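Local structure of putative sugar ABC transporter (Yersinia enterocolitica subsp. enterocolitica 8081, 5ULB) at residues A[130-135]-A[164-169]; A[137-142]-A[205-210]; A[145-150]-A[158-163]; A[174-179]-A[199-204]. The protein probably binds methylthioribose-like sugars in the periplasm, as the substrate-binding component of an ABC transporter. One frame throughout, in Å; residues are numbered along the deposited sequence. Where two conformers were deposited one is given.

In the fold
All four contacts lie in one lobe of the protein and are built on its parallel strands and the helices packed against them. Contact 3 is buried, running from strand 143-148 to helix 154-169 with a lysine, an amide and two aromatic rings, and it comes nearest the sugar. Contact 1 uses the same helix on its flank toward helix 124-138 and is purely apolar. Contact 2, at the far end of helix 124-138, sets one phenyl ring against the start of strand 208-211. Contact 4 is a surface contact on edge strand 173-179, where a salt bridge and waters join the packing. Glu175 and Tyr163 tie contacts 3 and 4 together.

Contact 1. Residues A[130-135]-A[164-169]; sequences ESFGQL and QALLKQ
The Phe132 ring meets helix segment 164-169 mainly along its rim. Leu166 lies at the ring edge: its CB sits in the ring plane, 3.8 Å from Phe132 CD2, and its CD1 methyl comes still closer, with Leu166 CD1 3.7 Å from Phe132 CD2. Leu167 approaches obliquely, its CD2 methyl reaching the far end of the ring at 4.1 Å from Phe132 CZ. The two leucines therefore meet the phenyl differently. Leu166 runs alongside Phe132 in the opposite direction, while Leu167 crosses it at about a right angle. Phe132 carries its CG anti to the backbone N (chi1 -170°), which swings the ring out from its own helix into the space between the two. The same Leu166 methyl also lies near the backbone, with Leu166 CD1 4.3 Å from Gly133 N. The helix segments are near parallel at 22°, with axes 10.8 Å apart, so the large side chains bridge a wide separation by van der Waals contact alone. In the fold, helices 124-138 and 154-169 lie side by side against the parallel sheet. Phe132 also meets Tyr163 edge-to-face and packs on Trp210 and Ile145, and both Phe132 and Leu167 reach Ile173, so this apolar seam continues down onto strands 143-148, 173-179 and 208-211.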
# COMPACT_ATOMS: atom_id res chain seq x y z
N GLU A 130 -14.08 0.62 7.22
CA GLU A 130 -14.63 -0.57 6.64
C GLU A 130 -14.14 -1.87 7.27
O GLU A 130 -14.80 -2.88 7.30
CB GLU A 130 -14.42 -0.56 5.13
CG GLU A 130 -15.14 0.54 4.41
CD GLU A 130 -16.68 0.75 4.69
OE1 GLU A 130 -17.38 -0.16 4.83
OE2 GLU A 130 -17.11 1.97 4.72
N SER A 131 -12.87 -1.88 7.72
CA SER A 131 -12.24 -3.12 8.26
C SER A 131 -12.54 -3.25 9.74
O SER A 131 -13.20 -4.21 10.19
CB SER A 131 -10.72 -3.13 7.97
OG SER A 131 -10.05 -2.05 8.53
N PHE A 132 -12.09 -2.28 10.51
CA PHE A 132 -12.40 -2.22 11.90
C PHE A 132 -13.90 -2.06 12.17
O PHE A 132 -14.45 -2.62 13.12
CB PHE A 132 -11.57 -1.15 12.65
CG PHE A 132 -11.69 -1.22 14.14
CD1 PHE A 132 -11.15 -2.27 14.82
CD2 PHE A 132 -12.36 -0.22 14.86
CE1 PHE A 132 -11.25 -2.35 16.13
CE2 PHE A 132 -12.49 -0.33 16.23
CZ PHE A 132 -11.94 -1.43 16.84
N GLY A 133 -14.57 -1.30 11.32
CA GLY A 133 -16.00 -1.20 11.48
C GLY A 133 -16.72 -2.47 11.29
O GLY A 133 -17.75 -2.73 11.92
N GLN A 134 -16.24 -3.38 10.41
CA GLN A 134 -16.84 -4.72 10.27
C GLN A 134 -16.66 -5.49 11.51
O GLN A 134 -17.57 -6.25 11.88
CB GLN A 134 -16.30 -5.45 9.07
CG GLN A 134 -17.15 -6.66 8.69
CD GLN A 134 -18.55 -6.33 8.20
OE1 GLN A 134 -18.72 -5.37 7.36
NE2 GLN A 134 -19.51 -6.95 8.78
N LEU A 135 -15.53 -5.36 12.17
CA LEU A 135 -15.29 -6.01 13.45
C LEU A 135 -16.36 -5.57 14.47
O LEU A 135 -17.01 -6.29 15.20
CB LEU A 135 -13.85 -5.77 13.90
CG LEU A 135 -13.31 -6.47 15.15
CD1 LEU A 135 -11.80 -6.27 15.17
CD2 LEU A 135 -13.88 -5.91 16.41
N GLN A 164 -9.09 5.30 16.80
CA GLN A 164 -9.40 5.89 18.10
C GLN A 164 -10.82 6.51 18.08
O GLN A 164 -11.52 6.40 19.08
CB GLN A 164 -8.39 6.92 18.49
CG GLN A 164 -7.05 6.37 18.92
CD GLN A 164 -7.05 5.55 20.23
OE1 GLN A 164 -6.23 4.59 20.39
NE2 GLN A 164 -7.92 5.92 21.13
N ALA A 165 -11.23 7.11 16.94
CA ALA A 165 -12.61 7.56 16.88
C ALA A 165 -13.64 6.47 17.03
O ALA A 165 -14.71 6.65 17.69
CB ALA A 165 -12.78 8.41 15.65
N LEU A 166 -13.38 5.30 16.43
CA LEU A 166 -14.31 4.18 16.61
C LEU A 166 -14.26 3.60 17.99
O LEU A 166 -15.32 3.10 18.49
CB LEU A 166 -14.04 3.10 15.56
CG LEU A 166 -14.40 3.56 14.15
CD1 LEU A 166 -13.97 2.57 13.07
CD2 LEU A 166 -15.91 3.88 13.98
N LEU A 167 -13.11 3.59 18.68
CA LEU A 167 -13.08 3.14 20.07
C LEU A 167 -13.89 4.08 20.95
O LEU A 167 -14.58 3.64 21.86
CB LEU A 167 -11.65 3.18 20.63
CG LEU A 167 -10.72 2.04 20.13
CD1 LEU A 167 -9.40 2.22 20.95
CD2 LEU A 167 -11.28 0.65 20.29
N LYS A 168 -13.86 5.38 20.66
CA LYS A 168 -14.61 6.36 21.46
C LYS A 168 -16.13 6.10 21.24
O LYS A 168 -16.97 6.16 22.18
CB LYS A 168 -14.21 7.75 21.10
CG LYS A 168 -14.78 8.78 21.98
CD LYS A 168 -14.26 10.22 21.61
CE LYS A 168 -13.34 10.79 22.68
NZ LYS A 168 -14.09 10.81 23.97
N GLN A 169 -16.51 5.72 20.02
CA GLN A 169 -17.94 5.49 19.71
C GLN A 169 -18.42 4.22 20.40
O GLN A 169 -19.59 4.17 20.74
CB GLN A 169 -18.14 5.35 18.20
CG GLN A 169 -18.18 6.50 17.29
CD GLN A 169 -18.57 6.10 15.85
OE1 GLN A 169 -19.04 5.07 15.58
NE2 GLN A 169 -18.49 7.07 14.96

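Contact 2. Residues A[137-142]-A[205-210]; sequences KDFNGK and KIDAIW
Phe139, which packs on Asp207 and Ala208, is the first residue to leave helical angles after helix 124-138, and it starts a type I' turn closed by Lys142 N bonding to Phe139 O at 3.0 Å. Asn140, with positive phi, is the C-prime residue of the Schellman motif that ends the helix, and its N bonds to Lys137 O at 3.2 Å. The Phe139 ring leans obliquely over the 207-208 backbone. One side of it, through CE1, rests on the Asp207 CB methylene at 3.7 Å. Its tip, CZ, comes to 3.5 Å from Asp207 O, and on the other side CE2 meets Ala208 CB at 3.9 Å. This is the helix-to-strand corner of an alpha/beta lobe of the periplasmic binding protein fold: the turn leads into strand 143-148, the sheet neighbour of strand 208-211. The Asp207 carboxylate, its plane 39° from that of the phenyl, looks past the ring, and its OD2 accepts a hydrogen bond from Asn144 N, just beyond the turn. Lys142 NZ is too distant to pair with it. Phe139 and Ala208 both also pack on Tyr235 of the adjoining strand 233-237, while Leu135 of the helix covers the Ala208 methyl.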
# COMPACT_ATOMS: atom_id res chain seq x y z
N LYS A 137 -19.31 -4.26 13.91
CA LYS A 137 -20.64 -4.76 13.50
C LYS A 137 -20.73 -6.25 13.92
O LYS A 137 -21.72 -6.68 14.52
CB LYS A 137 -20.77 -4.67 12.02
CG LYS A 137 -20.98 -3.29 11.45
CD LYS A 137 -21.10 -3.31 9.89
CE LYS A 137 -21.31 -1.92 9.34
NZ LYS A 137 -21.29 -1.88 7.91
N ASP A 138 -19.73 -7.05 13.60
CA ASP A 138 -19.78 -8.51 13.81
C ASP A 138 -19.86 -8.86 15.29
O ASP A 138 -20.42 -9.84 15.63
CB ASP A 138 -18.60 -9.17 13.21
CG ASP A 138 -18.65 -9.20 11.66
OD1 ASP A 138 -19.67 -8.82 11.04
OD2 ASP A 138 -17.62 -9.71 11.04
N PHE A 139 -19.28 -8.01 16.17
CA PHE A 139 -19.26 -8.25 17.59
C PHE A 139 -20.26 -7.37 18.38
O PHE A 139 -20.26 -7.34 19.62
CB PHE A 139 -17.84 -8.17 18.13
CG PHE A 139 -17.01 -9.33 17.71
CD1 PHE A 139 -16.98 -10.47 18.44
CD2 PHE A 139 -16.35 -9.30 16.54
CE1 PHE A 139 -16.26 -11.60 18.01
CE2 PHE A 139 -15.64 -10.41 16.12
CZ PHE A 139 -15.57 -11.56 16.83
N ASN A 140 -21.09 -6.64 17.64
CA ASN A 140 -22.05 -5.72 18.34
C ASN A 140 -21.44 -4.83 19.39
O ASN A 140 -21.95 -4.57 20.47
CB ASN A 140 -23.24 -6.44 18.99
CG ASN A 140 -24.23 -7.07 18.04
OD1 ASN A 140 -23.91 -7.96 17.28
ND2 ASN A 140 -25.48 -6.68 18.22
N GLY A 141 -20.31 -4.29 19.04
CA GLY A 141 -19.68 -3.29 19.87
C GLY A 141 -19.05 -3.83 21.12
O GLY A 141 -18.60 -3.04 21.95
N LYS A 142 -18.88 -5.16 21.23
CA LYS A 142 -18.30 -5.74 22.47
C LYS A 142 -17.27 -6.80 22.03
O LYS A 142 -17.63 -7.89 21.57
CB LYS A 142 -19.37 -6.43 23.32
CG LYS A 142 -18.72 -7.01 24.62
CD LYS A 142 -19.87 -7.60 25.47
CE LYS A 142 -19.67 -7.48 26.96
NZ LYS A 142 -18.55 -8.41 27.19
N LYS A 205 -10.55 -15.23 25.84
CA LYS A 205 -10.13 -13.93 26.29
C LYS A 205 -9.82 -12.95 25.17
O LYS A 205 -9.64 -11.73 25.45
CB LYS A 205 -8.95 -14.02 27.23
CG LYS A 205 -9.10 -14.84 28.43
CD LYS A 205 -10.05 -14.24 29.37
CE LYS A 205 -10.18 -15.15 30.64
NZ LYS A 205 -11.13 -14.56 31.57
N ILE A 206 -9.78 -13.43 23.93
CA ILE A 206 -9.58 -12.57 22.74
C ILE A 206 -10.73 -12.94 21.78
O ILE A 206 -10.95 -14.09 21.48
CB ILE A 206 -8.20 -12.82 22.02
CG1 ILE A 206 -7.07 -12.57 22.96
CG2 ILE A 206 -8.13 -11.97 20.79
CD1 ILE A 206 -5.74 -13.11 22.40
N ASP A 207 -11.37 -11.89 21.26
CA ASP A 207 -12.40 -12.10 20.24
C ASP A 207 -11.96 -11.89 18.80
O ASP A 207 -12.41 -12.61 17.89
CB ASP A 207 -13.58 -11.14 20.54
CG ASP A 207 -14.20 -11.41 21.90
OD1 ASP A 207 -14.59 -12.57 22.07
OD2 ASP A 207 -14.15 -10.53 22.80
N ALA A 208 -11.08 -10.87 18.57
CA ALA A 208 -10.75 -10.52 17.23
C ALA A 208 -9.40 -9.83 17.20
O ALA A 208 -8.93 -9.30 18.20
CB ALA A 208 -11.87 -9.63 16.61
N ILE A 209 -8.84 -9.78 15.97
CA ILE A 209 -7.61 -9.06 15.69
C ILE A 209 -7.82 -8.13 14.50
O ILE A 209 -8.35 -8.58 13.48
CB ILE A 209 -6.43 -10.06 15.47
CG1 ILE A 209 -6.23 -10.92 16.68
CG2 ILE A 209 -5.19 -9.35 15.01
CD1 ILE A 209 -5.19 -12.01 16.51
N TRP A 210 -7.38 -6.89 14.66
CA TRP A 210 -7.41 -5.93 13.54
C TRP A 210 -6.00 -5.72 13.05
O TRP A 210 -5.16 -5.20 13.78
CB TRP A 210 -8.01 -4.62 13.98
CG TRP A 210 -8.10 -3.56 12.91
CD1 TRP A 210 -8.58 -3.75 11.64
CD2 TRP A 210 -7.62 -2.23 12.97
NE1 TRP A 210 -8.49 -2.59 10.93
CE2 TRP A 210 -7.90 -1.66 11.73
CE3 TRP A 210 -7.03 -1.44 13.95
CZ2 TRP A 210 -7.59 -0.31 11.43
CZ3 TRP A 210 -6.75 -0.18 13.67
CH2 TRP A 210 -7.01 0.38 12.41

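Contact 3. Residues A[145-150]-A[158-163]; sequences IIKLWV and RRQAAY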
# COMPACT_ATOMS: atom_id res chain seq x y z
N ILE A 145 -9.78 -7.16 21.76
CA ILE A 145 -9.03 -7.20 20.48
C ILE A 145 -7.55 -7.07 20.72
O ILE A 145 -7.09 -6.46 21.69
CB ILE A 145 -9.56 -6.20 19.48
CG1 ILE A 145 -9.24 -4.77 19.83
CG2 ILE A 145 -11.09 -6.40 19.32
CD1 ILE A 145 -9.52 -3.81 18.75
N ILE A 146 -6.83 -7.54 19.68
CA ILE A 146 -5.42 -7.15 19.50
C ILE A 146 -5.37 -6.28 18.23
O ILE A 146 -6.00 -6.63 17.26
CB ILE A 146 -4.51 -8.43 19.31
CG1 ILE A 146 -4.74 -9.46 20.40
CG2 ILE A 146 -3.08 -8.02 19.21
CD1 ILE A 146 -4.57 -8.99 21.75
N LYS A 147 -4.55 -5.24 18.28
CA LYS A 147 -4.28 -4.41 17.11
C LYS A 147 -2.84 -4.75 16.64
O LYS A 147 -1.92 -4.84 17.41
CB LYS A 147 -4.36 -2.91 17.53
CG LYS A 147 -3.95 -1.94 16.41
CD LYS A 147 -4.36 -0.55 16.72
CE LYS A 147 -3.79 0.13 17.89
NZ LYS A 147 -2.47 0.54 17.76
N LEU A 148 -2.75 -4.90 15.31
CA LEU A 148 -1.40 -5.06 14.66
C LEU A 148 -1.14 -3.76 13.92
O LEU A 148 -1.88 -3.37 13.01
CB LEU A 148 -1.38 -6.22 13.69
CG LEU A 148 -2.08 -7.51 14.16
CD1 LEU A 148 -2.13 -8.57 13.06
CD2 LEU A 148 -1.43 -8.08 15.42
N TRP A 149 -0.07 -3.04 14.33
CA TRP A 149 0.10 -1.67 13.95
C TRP A 149 1.58 -1.25 14.28
O TRP A 149 2.14 -1.83 15.21
CB TRP A 149 -0.85 -0.78 14.78
CG TRP A 149 -0.87 0.68 14.53
CD1 TRP A 149 -1.45 1.36 13.50
CD2 TRP A 149 -0.14 1.69 15.29
NE1 TRP A 149 -1.15 2.66 13.62
CE2 TRP A 149 -0.38 2.95 14.70
CE3 TRP A 149 0.61 1.64 16.47
CZ2 TRP A 149 0.09 4.11 15.23
CZ3 TRP A 149 1.12 2.78 16.97
CH2 TRP A 149 0.84 3.98 16.35
N VAL A 150 2.10 -0.34 13.55
CA VAL A 150 3.45 0.27 13.82
C VAL A 150 3.36 1.77 13.72
O VAL A 150 2.81 2.30 12.77
CB VAL A 150 4.53 -0.36 12.92
CG1 VAL A 150 4.29 -0.14 11.45
CG2 VAL A 150 5.91 0.11 13.30
N ARG A 158 -2.75 7.86 10.27
CA ARG A 158 -4.14 8.11 9.90
C ARG A 158 -5.08 6.98 10.28
O ARG A 158 -6.21 7.21 10.72
CB ARG A 158 -4.21 8.37 8.43
CG ARG A 158 -3.56 9.73 7.95
CD ARG A 158 -3.79 9.89 6.45
NE ARG A 158 -3.13 9.03 5.60
CZ ARG A 158 -1.88 9.22 5.01
NH1 ARG A 158 -1.20 10.40 5.23
NH2 ARG A 158 -1.25 8.12 4.20
N ARG A 159 -4.63 5.74 10.14
CA ARG A 159 -5.45 4.58 10.58
C ARG A 159 -5.66 4.61 12.07
O ARG A 159 -6.78 4.35 12.55
CB ARG A 159 -4.82 3.30 10.14
CG ARG A 159 -4.83 3.15 8.62
CD ARG A 159 -3.94 2.10 8.01
NE ARG A 159 -3.85 2.24 6.60
CZ ARG A 159 -3.05 1.57 5.80
NH1 ARG A 159 -2.39 0.48 6.22
NH2 ARG A 159 -2.89 1.95 4.56
N GLN A 160 -4.62 4.94 12.84
CA GLN A 160 -4.75 4.98 14.29
C GLN A 160 -5.77 6.09 14.69
O GLN A 160 -6.56 5.84 15.60
CB GLN A 160 -3.37 5.34 14.92
CG GLN A 160 -3.36 5.50 16.43
CD GLN A 160 -3.68 4.21 17.16
OE1 GLN A 160 -3.55 3.10 16.63
NE2 GLN A 160 -3.95 4.35 18.44
N ALA A 161 -5.76 7.23 14.04
CA ALA A 161 -6.72 8.32 14.40
C ALA A 161 -8.16 7.83 14.14
O ALA A 161 -9.05 8.05 14.98
CB ALA A 161 -6.43 9.60 13.67
N ALA A 162 -8.34 7.20 12.98
CA ALA A 162 -9.69 6.72 12.66
C ALA A 162 -10.14 5.63 13.63
O ALA A 162 -11.33 5.54 14.04
CB ALA A 162 -9.76 6.25 11.22
N TYR A 163 -9.24 4.73 13.99
CA TYR A 163 -9.46 3.70 14.98
C TYR A 163 -9.83 4.29 16.32
O TYR A 163 -10.80 3.81 16.98
CB TYR A 163 -8.23 2.82 15.03
CG TYR A 163 -8.09 1.90 16.25
CD1 TYR A 163 -8.76 0.65 16.33
CD2 TYR A 163 -7.25 2.25 17.28
CE1 TYR A 163 -8.50 -0.17 17.42
CE2 TYR A 163 -7.05 1.41 18.38
CZ TYR A 163 -7.70 0.18 18.38
OH TYR A 163 -7.48 -0.69 19.42
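Gln160 is the first residue of 158-163 to touch 145-150, its CB and CG meeting Trp149 and its OE1 meeting both Trp149 and Lys147. The CB rests on the indole, 3.7 Å from Trp149 CZ2. With CG anti to the backbone N (chi1 177°) and a bend at chi2, the chain then turns back across Trp149, so that Gln160 OE1 hangs over the centre of the ring system, 3.7 Å above its plane. Ring and amide planes stand 49° apart. The same oxygen takes a hydrogen bond from Lys147 NZ at 3.0 Å, the donor being tilted 30° from the carbonyl plane. Lys147 NZ lies over the same indole face, nearer its rim, and also bonds Ser178 OG. These partners help to satisfy a buried ammonium. A turn further on, Tyr163 receives the bent aliphatic part of that lysine: Lys147 CD makes a CH-pi contact over its face, 3.9 Å from the ring centroid, and Lys147 CE comes to 3.5 Å from Tyr163 CE2. At the ring edge Ile145 CD1 lies 4.0 Å from Tyr163 CE1, while the hydroxyl bonds Glu175 OE1. Trp149 is held separately by NE1 bonding to Met156 O. Strand 143-148 and helix 154-169 open a beta-alpha-beta unit of the periplasmic binding protein fold, whose strand-to-helix end borders the sugar site: Arg159, on the same helix, salt-bridges Asp124 and hydrogen-bonds O3 of both bound anomers of the selenium-containing ribose.

Contact 4. Residues A[174-179]-A[199-204]; sequences TELESI and AKYPKG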
# COMPACT_ATOMS: atom_id res chain seq x y z
N THR A 174 -12.35 -3.36 23.73
CA THR A 174 -11.21 -3.24 24.61
C THR A 174 -9.97 -3.66 23.81
O THR A 174 -9.91 -4.80 23.37
CB THR A 174 -11.38 -4.10 25.85
OG1 THR A 174 -12.52 -3.71 26.60
CG2 THR A 174 -10.10 -4.09 26.71
N GLU A 175 -8.97 -2.76 23.68
CA GLU A 175 -7.71 -3.11 23.08
C GLU A 175 -6.84 -3.72 24.18
O GLU A 175 -6.41 -3.04 25.10
CB GLU A 175 -7.03 -1.89 22.54
CG GLU A 175 -5.70 -2.19 21.87
CD GLU A 175 -4.88 -0.95 21.55
OE1 GLU A 175 -5.36 -0.10 20.78
OE2 GLU A 175 -3.69 -0.80 22.02
N LEU A 176 -6.58 -5.00 24.04
CA LEU A 176 -5.71 -5.70 25.02
C LEU A 176 -4.27 -5.26 24.84
O LEU A 176 -3.56 -5.08 25.84
CB LEU A 176 -5.89 -7.20 24.93
CG LEU A 176 -7.22 -7.77 25.22
CD1 LEU A 176 -7.21 -9.22 24.81
CD2 LEU A 176 -7.67 -7.50 26.61
N GLU A 177 -3.79 -5.21 23.58
CA GLU A 177 -2.42 -4.93 23.22
C GLU A 177 -2.38 -4.51 21.77
O GLU A 177 -3.24 -4.89 20.98
CB GLU A 177 -1.55 -6.26 23.40
CG GLU A 177 -0.12 -5.95 23.62
CD GLU A 177 0.62 -7.11 24.22
OE1 GLU A 177 1.82 -7.13 23.83
OE2 GLU A 177 0.10 -7.88 25.15
N SER A 178 -1.30 -3.79 21.45
CA SER A 178 -0.90 -3.51 20.10
C SER A 178 0.51 -4.06 19.83
O SER A 178 1.37 -3.85 20.67
CB SER A 178 -0.98 -2.00 19.86
OG SER A 178 -0.75 -1.71 18.47
N ILE A 179 0.68 -4.67 18.69
CA ILE A 179 1.89 -5.35 18.27
C ILE A 179 2.24 -4.93 16.91
O ILE A 179 1.34 -4.83 16.05
CB ILE A 179 1.57 -6.93 18.04
CG1 ILE A 179 1.37 -7.61 19.29
CG2 ILE A 179 2.63 -7.70 17.17
CD1 ILE A 179 0.76 -9.00 19.12
N ALA A 199 -0.76 -16.72 24.45
CA ALA A 199 -0.47 -17.43 25.72
C ALA A 199 -0.86 -16.66 26.94
O ALA A 199 -1.19 -17.24 27.99
CB ALA A 199 1.00 -17.76 25.75
N LYS A 200 -0.82 -15.32 26.85
CA LYS A 200 -1.25 -14.46 27.95
C LYS A 200 -2.78 -14.38 28.09
O LYS A 200 -3.27 -14.20 29.23
CB LYS A 200 -0.71 -13.03 27.78
CG LYS A 200 0.74 -12.89 28.00
CD LYS A 200 1.28 -11.46 28.06
CE LYS A 200 0.85 -10.65 26.90
NZ LYS A 200 1.46 -9.31 27.07
N TYR A 201 -3.49 -14.60 26.96
CA TYR A 201 -4.96 -14.46 26.95
C TYR A 201 -5.53 -15.71 26.29
O TYR A 201 -5.70 -15.79 25.07
CB TYR A 201 -5.29 -13.22 26.09
CG TYR A 201 -4.84 -11.92 26.62
CD1 TYR A 201 -5.44 -11.37 27.73
CD2 TYR A 201 -3.76 -11.26 26.09
CE1 TYR A 201 -4.98 -10.15 28.25
CE2 TYR A 201 -3.35 -10.01 26.53
CZ TYR A 201 -3.91 -9.51 27.65
OH TYR A 201 -3.52 -8.25 28.12
N PRO A 202 -5.71 -16.73 27.12
CA PRO A 202 -6.20 -18.06 26.59
C PRO A 202 -7.59 -17.99 25.94
O PRO A 202 -8.31 -16.96 26.00
CB PRO A 202 -6.20 -18.94 27.79
CG PRO A 202 -5.29 -18.32 28.77
CD PRO A 202 -5.48 -16.80 28.57
N LYS A 203 -7.93 -19.07 25.30
CA LYS A 203 -9.16 -19.21 24.53
C LYS A 203 -10.35 -18.68 25.34
O LYS A 203 -10.63 -19.03 26.49
CB LYS A 203 -9.32 -20.71 24.07
CG LYS A 203 -10.42 -20.97 23.15
CD LYS A 203 -10.51 -22.38 22.67
CE LYS A 203 -9.23 -22.91 22.04
NZ LYS A 203 -9.58 -24.25 21.48
N GLY A 204 -11.03 -17.69 24.72
CA GLY A 204 -12.19 -16.97 25.35
C GLY A 204 -11.84 -15.55 25.70
O GLY A 204 -12.74 -14.73 25.94
O HOH W 1 -1.58 -7.11 27.11
O HOH W 2 -4.63 -5.38 28.53
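Tyr201 and Leu176 pack together where helix 186-200, having crossed over from edge strand 173-179, gives way to the loop leading to strand 208-211, a connection within the alpha/beta lobe of this periplasmic binding protein. From Tyr201 CB, which touches Ile206 CG1, the side chain leads back toward the strand, CG placed anti to the carbonyl carbon (chi1 -65°). Along the ring, Leu176 lies over one face and runs in the opposite direction. Leu176 CD1 sits almost exactly above the centroid at 4.0 Å, 8° off the ring normal, a CH-pi contact. Farther out, Tyr201 CE1 meets Leu176 CD2, and CZ lies near Leu176 CB, both at 4.1 Å. At the tip the hydroxyl works through water. Tyr201 OH donates to a first water at a short 2.5 Å, and that water, lying in the ring plane, donates in turn to Leu176 O and to Glu177 OE2. A second water donates to both Tyr201 OH and Leu176 O. The strand carbonyl is thereby gripped by two waters, each linking it to the phenol, though Tyr201 OH itself stays 3.9 Å from Leu176 O. Glu177 stretches out in extended form beside the ring, and its carboxylate oxygen OE2 joins this water network to a charge pair with Lys200 at the surface. Lys200 crosses it at about a right angle and bends at chi3, and Lys200 NZ bonds the syn lone pair of Glu177 OE2 at 2.8 Å.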